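Local coordinates for multiple antibiotic resistance protein MARR (Escherichia coli, PDB 1JGS), which represses the marRAB operon by binding the marO operator/promoter site, thereby controlling genes of antibiotic resistance and oxidative stress, at residues Q17-L22 and Q111-E116; F37-S42 and D70-K75; A46-P51 and E79-P84. One frame throughout, in Å; residues are numbered along the deposited sequence.

The three contacts run through the fold, from the helices beside the dimer partner to the DNA-binding domain. Interaction 1 joins helix 8-27 to helix 96-118, and the other two are nested inside the loop it closes: interaction 2 packs helix 34-46 on helix 62-74, and interaction 3 sets the turn before helix 51-58 against strand 78-82. Along the chain the segments of interactions 2 and 3 alternate. Their centres lie about 13 Å apart, whereas the centre of interaction 1 lies about 21 and 30 Å from theirs, across the chain's centre. Long, weak ion pairs connect neighbours: D20 with K38, and D70 with R80. The pattern illustrates a winged-helix domain carried on long helices that meet near the second subunit.

Interaction 1: residues Q17-L22 and Q111-E116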
# COMPACT_ATOMS: atom_id res chain seq x y z
N GLN A 17 4.20 -5.96 1.34
CA GLN A 17 3.12 -6.93 1.24
C GLN A 17 3.15 -7.73 2.54
O GLN A 17 2.22 -7.67 3.34
CB GLN A 17 3.37 -7.86 0.05
CG GLN A 17 2.17 -8.70 -0.38
CD GLN A 17 1.63 -8.30 -1.74
OE1 GLN A 17 2.34 -8.37 -2.75
NE2 GLN A 17 0.37 -7.87 -1.78
N LYS A 18 4.24 -8.46 2.74
CA LYS A 18 4.42 -9.29 3.93
C LYS A 18 4.03 -8.52 5.19
O LYS A 18 3.25 -9.01 6.01
CB LYS A 18 5.87 -9.75 4.06
CG LYS A 18 6.08 -10.70 5.23
CD LYS A 18 7.55 -10.86 5.59
CE LYS A 18 7.74 -11.83 6.77
NZ LYS A 18 8.01 -13.23 6.33
N LYS A 19 4.58 -7.33 5.33
CA LYS A 19 4.33 -6.47 6.48
C LYS A 19 2.84 -6.27 6.75
O LYS A 19 2.40 -6.29 7.90
CB LYS A 19 5.02 -5.12 6.28
CG LYS A 19 4.97 -4.17 7.47
CD LYS A 19 3.85 -3.15 7.34
CE LYS A 19 3.93 -2.11 8.45
NZ LYS A 19 2.95 -1.01 8.28
N ASP A 20 2.06 -6.09 5.69
CA ASP A 20 0.64 -5.89 5.87
C ASP A 20 -0.04 -7.19 6.25
O ASP A 20 -0.93 -7.20 7.10
CB ASP A 20 -0.00 -5.31 4.60
CG ASP A 20 0.35 -3.84 4.39
OD1 ASP A 20 0.50 -3.10 5.40
OD2 ASP A 20 0.46 -3.41 3.22
N ARG A 21 0.41 -8.28 5.64
CA ARG A 21 -0.15 -9.60 5.93
C ARG A 21 -0.00 -9.92 7.41
O ARG A 21 -0.89 -10.50 8.02
CB ARG A 21 0.56 -10.69 5.11
CG ARG A 21 0.13 -12.09 5.48
CD ARG A 21 0.82 -13.15 4.65
NE ARG A 21 0.52 -14.49 5.16
CZ ARG A 21 1.00 -15.62 4.64
NH1 ARG A 21 1.80 -15.57 3.59
NH2 ARG A 21 0.67 -16.79 5.18
N LEU A 22 1.13 -9.54 7.98
CA LEU A 22 1.37 -9.78 9.39
C LEU A 22 0.41 -8.90 10.20
O LEU A 22 -0.16 -9.33 11.19
CB LEU A 22 2.82 -9.46 9.75
CG LEU A 22 3.86 -10.31 9.02
CD1 LEU A 22 5.26 -10.01 9.54
CD2 LEU A 22 3.54 -11.78 9.23
N GLN A 111 5.18 -4.18 18.24
CA GLN A 111 6.01 -5.09 19.02
C GLN A 111 6.10 -6.50 18.42
O GLN A 111 7.04 -7.24 18.72
CB GLN A 111 5.48 -5.19 20.46
CG GLN A 111 5.61 -3.91 21.26
CD GLN A 111 4.85 -3.96 22.57
OE1 GLN A 111 4.87 -3.00 23.35
NE2 GLN A 111 4.17 -5.07 22.83
N ASP A 112 5.13 -6.85 17.58
CA ASP A 112 5.12 -8.17 16.94
C ASP A 112 5.81 -8.14 15.59
O ASP A 112 6.46 -9.11 15.19
CB ASP A 112 3.68 -8.67 16.76
CG ASP A 112 3.01 -9.01 18.06
OD1 ASP A 112 1.86 -9.51 18.01
OD2 ASP A 112 3.61 -8.79 19.13
N LEU A 113 5.65 -7.03 14.87
CA LEU A 113 6.26 -6.88 13.56
C LEU A 113 7.77 -6.84 13.70
O LEU A 113 8.48 -7.62 13.07
CB LEU A 113 5.78 -5.59 12.89
CG LEU A 113 4.41 -5.61 12.20
CD1 LEU A 113 4.06 -4.21 11.72
CD2 LEU A 113 4.45 -6.58 11.03
N HIS A 114 8.25 -5.92 14.53
CA HIS A 114 9.68 -5.77 14.75
C HIS A 114 10.30 -7.15 14.89
O HIS A 114 11.28 -7.47 14.21
CB HIS A 114 9.93 -4.96 16.02
CG HIS A 114 11.36 -4.57 16.21
ND1 HIS A 114 12.40 -5.48 16.20
CD2 HIS A 114 11.94 -3.36 16.42
CE1 HIS A 114 13.54 -4.85 16.39
NE2 HIS A 114 13.29 -3.57 16.53
N GLN A 115 9.72 -7.97 15.76
CA GLN A 115 10.21 -9.32 15.99
C GLN A 115 10.13 -10.15 14.72
O GLN A 115 11.15 -10.59 14.19
CB GLN A 115 9.41 -10.00 17.10
CG GLN A 115 9.32 -9.19 18.38
CD GLN A 115 10.68 -8.79 18.92
OE1 GLN A 115 11.54 -9.64 19.15
NE2 GLN A 115 10.88 -7.50 19.12
N GLU A 116 8.91 -10.37 14.24
CA GLU A 116 8.71 -11.17 13.03
C GLU A 116 9.56 -10.77 11.84
O GLU A 116 10.14 -11.63 11.18
CB GLU A 116 7.23 -11.17 12.63
CG GLU A 116 6.38 -12.15 13.42
CD GLU A 116 6.98 -13.54 13.45
OE1 GLU A 116 7.83 -13.79 14.32
OE2 GLU A 116 6.61 -14.37 12.59
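L22 and L113 form the apolar centre of a helix-helix contact that ties helix 8-27 to helix 96-118, the long helix near the end of the MarR chain. The short segments cross on a slant, with 135° between their N-to-C directions and axes 10.6 Å apart, a spacing at which side chains must do the bridging. L113 does most of it, and its two methyls divide the work. CD2 lies against L22 CB at 3.5 Å and also faces the backbone O of K19, 3.8 Å away. CD1 meets the lysine chain instead, 3.9 Å from K19 CE; the K19 chain turns at chi2 (-98°), bringing its aliphatic part across L113 at about a right angle. At the other border L22 CD1 rests on E116 CB at 3.8 Å. The carboxylate of E116 and the amine of K18 have opposite charges, but E116 OE2 and K18 NZ are 6.5 Å apart, so any attraction is probably modest.

The pattern is one of local apolar packing bordered by charged chains. Helix 8-27 also reaches the dimer partner, K18 NZ being hydrogen-bonded to the backbone O of L137 in the second subunit. One turn beyond L22, Y26 is touched by both L113 and E116, which carries the packing between helices 8-27 and 96-118 further along.

Interaction 2: residues F37-S42 and D70-K75; sequences FKVLCS and DRLVCK
In the winged helix-turn-helix domain of this MarR repressor, L72 of helix 62-74 packs against V39 and L40 of helix 34-46, joining the helix expected, as in relatives, to read the DNA to the helix that supports it from within the domain. The contact is small and wholly apolar, and it shows how a single leucine can bridge two helices whose backbones stay well apart: the nearest CA atoms, those of L40 and L72, are 8.8 Å from each other. L72 points toward the partner helix; CG lies anti to the carbonyl carbon (chi1 -71°), and the two methyls make the contact. One branch, CD1, sits 3.5 Å from V39 CG1, the two side chains meeting at a slant. The other branch, CD2, approaches L40 CD2 more loosely, at 4.4 Å. All three residues are buried. V78 and W77 touch both L40 and L72, and L58 touches V39, so the apolar cluster continues into strand 78-82, the loop before it, and helix 51-58. The side chain of L72 is also about 7 Å from a bound salicylate.

A separate polar link lies nearby. K75, three residues after L72, uses NZ to bond to Q36 OE1 and to the backbone O of D31, linking the end of helix 62-74 to helix 34-46 through Q36 and to the chain just before it through D31. Internal to helix 34-46, C41 SG lies 3.4 Å above one face of the F37 ring, displaced toward its rim. In the same turns, K38 O accepts two bonds from S42: the usual helical one from the backbone N, and one of 3.0 Å from the hydroxyl OG, which stands 40° out of the carbonyl plane.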
# COMPACT_ATOMS: atom_id res chain seq x y z
N PHE A 37 -7.53 0.67 11.30
CA PHE A 37 -6.33 1.03 12.06
C PHE A 37 -5.51 2.09 11.32
O PHE A 37 -5.08 3.09 11.91
CB PHE A 37 -5.47 -0.21 12.33
CG PHE A 37 -4.23 0.07 13.11
CD1 PHE A 37 -4.29 0.83 14.28
CD2 PHE A 37 -3.01 -0.43 12.70
CE1 PHE A 37 -3.15 1.09 15.03
CE2 PHE A 37 -1.85 -0.18 13.45
CZ PHE A 37 -1.92 0.59 14.62
N LYS A 38 -5.32 1.89 10.02
CA LYS A 38 -4.57 2.83 9.19
C LYS A 38 -5.26 4.21 9.21
O LYS A 38 -4.61 5.24 9.40
CB LYS A 38 -4.49 2.32 7.75
CG LYS A 38 -3.76 0.99 7.59
CD LYS A 38 -3.86 0.48 6.15
CE LYS A 38 -3.07 -0.81 5.95
NZ LYS A 38 -1.60 -0.61 6.10
N VAL A 39 -6.58 4.23 9.02
CA VAL A 39 -7.30 5.50 9.05
C VAL A 39 -7.11 6.20 10.39
O VAL A 39 -7.01 7.43 10.43
CB VAL A 39 -8.80 5.31 8.79
CG1 VAL A 39 -9.57 6.57 9.14
CG2 VAL A 39 -9.02 4.96 7.31
N LEU A 40 -7.04 5.44 11.49
CA LEU A 40 -6.86 6.06 12.81
C LEU A 40 -5.44 6.64 12.97
O LEU A 40 -5.26 7.75 13.48
CB LEU A 40 -7.10 5.07 13.95
CG LEU A 40 -8.50 4.55 14.31
CD1 LEU A 40 -8.40 3.70 15.58
CD2 LEU A 40 -9.46 5.69 14.52
N CYS A 41 -4.44 5.89 12.54
CA CYS A 41 -3.07 6.36 12.66
C CYS A 41 -2.86 7.62 11.83
O CYS A 41 -2.13 8.53 12.24
CB CYS A 41 -2.10 5.27 12.22
SG CYS A 41 -2.15 3.79 13.24
N SER A 42 -3.51 7.68 10.67
CA SER A 42 -3.38 8.83 9.78
C SER A 42 -4.06 10.09 10.32
O SER A 42 -3.55 11.19 10.14
CB SER A 42 -3.97 8.51 8.41
OG SER A 42 -3.29 7.43 7.81
N ASP A 70 -17.96 6.86 8.91
CA ASP A 70 -19.22 6.67 9.63
C ASP A 70 -19.10 5.46 10.54
O ASP A 70 -19.56 5.49 11.68
CB ASP A 70 -20.40 6.48 8.68
CG ASP A 70 -21.00 7.80 8.19
OD1 ASP A 70 -20.60 8.89 8.68
OD2 ASP A 70 -21.90 7.75 7.32
N ARG A 71 -18.49 4.38 10.06
CA ARG A 71 -18.34 3.21 10.92
C ARG A 71 -17.48 3.58 12.13
O ARG A 71 -17.77 3.19 13.25
CB ARG A 71 -17.69 2.05 10.16
CG ARG A 71 -17.37 0.81 11.00
CD ARG A 71 -18.60 0.32 11.78
NE ARG A 71 -19.73 -0.04 10.92
CZ ARG A 71 -19.78 -1.12 10.16
NH1 ARG A 71 -18.75 -1.96 10.13
NH2 ARG A 71 -20.85 -1.38 9.42
N LEU A 72 -16.42 4.35 11.90
CA LEU A 72 -15.54 4.73 13.01
C LEU A 72 -16.26 5.60 14.04
O LEU A 72 -15.99 5.51 15.23
CB LEU A 72 -14.28 5.43 12.47
CG LEU A 72 -13.33 4.46 11.74
CD1 LEU A 72 -12.19 5.17 11.05
CD2 LEU A 72 -12.82 3.48 12.76
N VAL A 73 -17.17 6.45 13.58
CA VAL A 73 -17.93 7.29 14.51
C VAL A 73 -18.84 6.37 15.31
O VAL A 73 -18.96 6.53 16.52
CB VAL A 73 -18.78 8.34 13.76
CG1 VAL A 73 -19.69 9.08 14.72
CG2 VAL A 73 -17.84 9.32 13.05
N CYS A 74 -19.47 5.38 14.65
CA CYS A 74 -20.34 4.43 15.35
C CYS A 74 -19.57 3.69 16.44
O CYS A 74 -20.14 3.30 17.46
CB CYS A 74 -20.91 3.38 14.39
SG CYS A 74 -22.33 3.89 13.43
N LYS A 75 -18.29 3.46 16.21
CA LYS A 75 -17.49 2.77 17.20
C LYS A 75 -17.01 3.75 18.28
O LYS A 75 -16.39 3.35 19.27
CB LYS A 75 -16.30 2.08 16.54
CG LYS A 75 -16.67 0.85 15.74
CD LYS A 75 -15.41 0.22 15.12
CE LYS A 75 -15.67 -1.19 14.60
NZ LYS A 75 -14.41 -1.96 14.48

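Interaction 3: residues A46-P51 and E79-P84; sequences AACITP and ERLPNP. With SAL (2-hydroxybenzoic acid), chain B.
T50 and N83 touch directly, yet the more unusual link between residues 46-51 and 79-84 is a bound salicylate to which each segment gives one pocket residue, P51 and R80. P51 lies over a face of the aromatic ring, its CB 3.5 Å from C2 of the ligand and its CG close to C1 and C6. R80 meets the carboxylate: its chain, bent at chi3 (-54°), presents NH1 2.9 Å from O1' of the ligand, which comes to the edge of the guanidinium near its plane. That bond is weak, with an angle of 128° at the hydrogen, although charge attraction probably adds to it; R80 NH1 is also 2.9 Å from O2', so it faces both carboxylate oxygens. T66 OG1 supplies a further hydrogen bond to the ligand, while NH2 of R80 reaches back to D70 in a long, weak ion pair.

Between the protein segments themselves the contact is slight. The methyl CG2 of T50 approaches N83 ND2 at 3.2 Å, a tight distance to be read with caution. The other branch of T50 is committed elsewhere: OG1, held between the backbone N and carbonyl carbon (chi1 64°), caps the start of helix 51-58 by bonding to the backbone N of E53. Further back, C48 SG meets L81 CD2 at 4.5 Å, a loose apolar touch.

The contact sets the wing strand 78-82 against the turn between helices 34-46 and 51-58. Strand 90-94 joins the two, pairing antiparallel with strand 78-82, through backbone hydrogen bonds of L81 with L91, N83 with G89 and, on the other flank, I49 with V92.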
# COMPACT_ATOMS: atom_id res chain seq x y z
N ALA A 46 -1.99 13.77 12.01
CA ALA A 46 -2.41 15.08 11.55
C ALA A 46 -3.21 15.87 12.60
O ALA A 46 -3.51 17.05 12.38
CB ALA A 46 -3.23 14.91 10.30
N ALA A 47 -3.55 15.23 13.73
CA ALA A 47 -4.32 15.87 14.80
C ALA A 47 -5.77 16.08 14.35
O ALA A 47 -6.71 15.57 14.96
CB ALA A 47 -3.71 17.21 15.18
N CYS A 48 -5.91 16.85 13.28
CA CYS A 48 -7.19 17.17 12.66
C CYS A 48 -6.96 17.20 11.15
O CYS A 48 -6.01 17.81 10.67
CB CYS A 48 -7.67 18.56 13.10
SG CYS A 48 -8.29 18.67 14.79
N ILE A 49 -7.84 16.55 10.40
CA ILE A 49 -7.68 16.53 8.95
C ILE A 49 -9.03 16.44 8.26
O ILE A 49 -9.98 15.87 8.80
CB ILE A 49 -6.82 15.34 8.50
CG1 ILE A 49 -6.65 15.37 6.98
CG2 ILE A 49 -7.46 14.03 8.96
CD1 ILE A 49 -5.70 14.33 6.44
N THR A 50 -9.11 17.02 7.07
CA THR A 50 -10.35 16.99 6.30
C THR A 50 -10.52 15.61 5.67
O THR A 50 -9.55 14.90 5.39
CB THR A 50 -10.35 18.05 5.20
OG1 THR A 50 -9.31 17.77 4.25
CG2 THR A 50 -10.14 19.43 5.80
N PRO A 51 -11.77 15.19 5.44
CA PRO A 51 -11.94 13.87 4.83
C PRO A 51 -11.25 13.79 3.47
O PRO A 51 -10.58 12.79 3.16
CB PRO A 51 -13.45 13.73 4.75
CG PRO A 51 -13.90 14.46 5.98
CD PRO A 51 -13.06 15.71 5.94
N GLU A 79 -14.59 11.65 15.60
CA GLU A 79 -15.64 12.65 15.69
C GLU A 79 -15.34 13.75 14.69
O GLU A 79 -14.18 13.98 14.33
CB GLU A 79 -15.76 13.22 17.12
CG GLU A 79 -14.69 14.21 17.55
CD GLU A 79 -14.82 14.57 19.02
OE1 GLU A 79 -14.72 13.65 19.85
OE2 GLU A 79 -15.04 15.75 19.38
N ARG A 80 -16.40 14.41 14.25
CA ARG A 80 -16.34 15.48 13.26
C ARG A 80 -16.55 16.87 13.87
O ARG A 80 -17.46 17.07 14.68
CB ARG A 80 -17.42 15.24 12.21
CG ARG A 80 -16.94 15.27 10.79
CD ARG A 80 -18.08 14.86 9.91
NE ARG A 80 -18.58 13.57 10.36
CZ ARG A 80 -18.48 12.43 9.67
NH1 ARG A 80 -17.90 12.42 8.48
NH2 ARG A 80 -18.95 11.30 10.19
N LEU A 81 -15.72 17.82 13.46
CA LEU A 81 -15.87 19.18 13.96
C LEU A 81 -15.82 20.13 12.76
O LEU A 81 -15.34 19.76 11.69
CB LEU A 81 -14.77 19.54 14.95
CG LEU A 81 -13.35 19.55 14.41
CD1 LEU A 81 -12.53 20.61 15.13
CD2 LEU A 81 -12.72 18.16 14.58
N PRO A 82 -16.33 21.35 12.93
CA PRO A 82 -16.32 22.33 11.83
C PRO A 82 -14.90 22.72 11.48
O PRO A 82 -14.05 22.83 12.37
CB PRO A 82 -17.13 23.50 12.39
CG PRO A 82 -18.05 22.83 13.40
CD PRO A 82 -17.11 21.86 14.07
N ASN A 83 -14.63 22.90 10.19
CA ASN A 83 -13.30 23.29 9.74
C ASN A 83 -13.21 24.81 9.85
O ASN A 83 -13.98 25.53 9.21
CB ASN A 83 -13.07 22.86 8.29
CG ASN A 83 -11.64 23.13 7.82
OD1 ASN A 83 -11.09 24.20 8.07
ND2 ASN A 83 -11.04 22.17 7.13
N PRO A 84 -12.28 25.32 10.67
CA PRO A 84 -12.10 26.76 10.86
C PRO A 84 -11.70 27.49 9.57
O PRO A 84 -12.34 28.46 9.18
CB PRO A 84 -11.02 26.84 11.93
CG PRO A 84 -11.28 25.61 12.74
CD PRO A 84 -11.48 24.58 11.65
C1' SAL B . -17.52 13.29 5.38
O1' SAL B . -18.01 14.18 6.24
O2' SAL B . -17.52 12.08 5.64
C1 SAL B . -16.98 13.83 4.11
C2 SAL B . -16.42 12.93 3.12
C3 SAL B . -15.88 13.42 1.90
C4 SAL B . -15.88 14.78 1.62
C5 SAL B . -16.49 15.78 2.68
C6 SAL B . -17.00 15.25 3.86
O2 SAL B . -16.37 11.58 3.30